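Local coordinates for mariner Mos1 transposase (Drosophila mauritiana, PDB 4MDB), which cuts the mariner transposon Mos1 out of DNA and pastes it elsewhere, using divalent metal ions in a catalytic domain of RNase H fold, at residues T135-A138 with V139-L143. The protein carries 1 engineered substitution. Numbering follows the deposited sequence.
Sequences TARA and VRDTL
Arg-140 reaches back across the first turn of helix 137-146 to the carbonyl of Thr-135, a worked example of how a helix start can be tied to the residue just before its N-cap. Ala-136 is the N-cap; its O receives Arg-140 N at 2.9 Å and, weakly, Val-139 N. In this RNase H fold the helix comes after strand 125-127, the metal-binding Asp-129 and the short helix 132-135; the side chains of Asp-129 and Thr-135 are about 8 Å apart.

From CB outward, the arginine follows the preceding carbonyls. Arg-140 CB rests 3.7 Å from both Ala-136 O and Arg-137 O. With CG beside the backbone N (chi1 -75°) and the chain extended as far as NE, the methylenes run back toward the N-terminal end of the helix, and CG and CD pass close to Thr-135 O. Arg-140 NE then donates to Thr-135 O at 2.8 Å, with an N-H...O angle of 153°. The acceptor lies in the guanidinium plane, at its edge, which favours a fixed rotation for the flat group. Beyond it, Arg-140 NH2 lies alongside the threonine side chain, 3.5 Å from Thr-135 CB.

A charged pair four residues apart lies on the same turn: Arg-137, its chain bent at chi3 (81°), brings NE obliquely to 3.8 Å from Asp-141 OD2, a long salt bridge with the guanidinium and carboxylate planes steeply inclined. Val-139 packs on Tyr-99 and Leu-103 of helix 96-113, while Thr-142 OG1 is hydrogen-bonded to Gln-100 NE2. Two residues along the backbone from the N-cap bond, Thr-142 N donates to Ala-138 O at 3.0 Å.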
loop_
_atom_site.group_PDB
_atom_site.type_symbol
_atom_site.label_atom_id
_atom_site.label_comp_id
_atom_site.label_asym_id
_atom_site.label_seq_id
_atom_site.Cartn_x
_atom_site.Cartn_y
_atom_site.Cartn_z
ATOM N N THR A 135 -0.881 5.289 12.451
ATOM C CA THR A 135 -0.913 6.732 12.840
ATOM C C THR A 135 -0.558 6.883 14.309
ATOM O O THR A 135 -0.660 8.009 14.821
ATOM C CB THR A 135 -2.291 7.386 12.625
ATOM O OG1 THR A 135 -3.231 6.725 13.478
ATOM C CG2 THR A 135 -2.776 7.258 11.161
ATOM N N ALA A 136 -0.132 5.796 14.963
ATOM C CA ALA A 136 0.261 5.878 16.399
ATOM C C ALA A 136 1.446 6.790 16.599
ATOM O O ALA A 136 2.212 6.997 15.678
ATOM C CB ALA A 136 0.633 4.527 16.970
ATOM N N ARG A 137 1.678 7.246 17.832
ATOM C CA ARG A 137 2.660 8.350 18.060
ATOM C C ARG A 137 4.055 7.978 17.628
ATOM O O ARG A 137 4.742 8.775 16.996
ATOM C CB ARG A 137 2.684 8.798 19.556
ATOM C CG ARG A 137 3.589 10.016 19.881
ATOM C CD ARG A 137 4.153 10.023 21.327
ATOM N NE ARG A 137 5.335 9.143 21.428
ATOM C CZ ARG A 137 5.357 7.895 21.916
ATOM N NH1 ARG A 137 4.280 7.331 22.442
ATOM N NH2 ARG A 137 6.488 7.209 21.894
ATOM N N ALA A 138 4.486 6.793 18.008
ATOM C CA ALA A 138 5.818 6.294 17.698
ATOM C C ALA A 138 6.027 6.109 16.196
ATOM O O ALA A 138 7.121 6.320 15.712
ATOM C CB ALA A 138 6.114 4.990 18.397
ATOM N N VAL A 139 4.987 5.699 15.480
ATOM C CA VAL A 139 5.090 5.517 14.047
ATOM C C VAL A 139 5.156 6.879 13.380
ATOM O O VAL A 139 5.903 7.078 12.375
ATOM C CB VAL A 139 3.882 4.710 13.527
ATOM C CG1 VAL A 139 3.742 4.839 12.000
ATOM C CG2 VAL A 139 4.050 3.255 13.891
ATOM N N ARG A 140 4.359 7.835 13.884
ATOM C CA ARG A 140 4.336 9.189 13.290
ATOM C C ARG A 140 5.741 9.783 13.455
ATOM O O ARG A 140 6.275 10.357 12.512
ATOM C CB ARG A 140 3.264 10.097 13.884
ATOM C CG ARG A 140 1.862 9.759 13.392
ATOM C CD ARG A 140 0.892 10.823 13.873
ATOM N NE ARG A 140 -0.498 10.504 13.612
ATOM C CZ ARG A 140 -1.327 11.261 12.908
ATOM N NH1 ARG A 140 -0.904 12.398 12.354
ATOM N NH2 ARG A 140 -2.593 10.883 12.742
ATOM N N ASP A 141 6.328 9.528 14.599
ATOM C CA ASP A 141 7.741 9.996 14.879
ATOM C C ASP A 141 8.725 9.366 13.900
ATOM O O ASP A 141 9.610 10.034 13.307
ATOM C CB ASP A 141 8.129 9.634 16.319
ATOM C CG ASP A 141 7.440 10.526 17.370
ATOM O OD1 ASP A 141 6.663 11.424 16.955
ATOM O OD2 ASP A 141 7.645 10.314 18.605
ATOM N N THR A 142 8.599 8.077 13.720
ATOM C CA THR A 142 9.499 7.361 12.845
ATOM C C THR A 142 9.385 7.878 11.385
ATOM O O THR A 142 10.392 8.022 10.648
ATOM C CB THR A 142 9.244 5.835 12.933
ATOM O OG1 THR A 142 9.655 5.381 14.234
ATOM C CG2 THR A 142 9.928 5.065 11.849
ATOM N N LEU A 143 8.152 8.186 10.926
ATOM C CA LEU A 143 7.957 8.662 9.587
ATOM C C LEU A 143 8.563 10.070 9.429
ATOM O O LEU A 143 9.041 10.364 8.360
ATOM C CB LEU A 143 6.461 8.676 9.178
ATOM C CG LEU A 143 5.957 7.296 8.844
ATOM C CD1 LEU A 143 4.389 7.330 8.891
ATOM C CD2 LEU A 143 6.447 6.719 7.484
#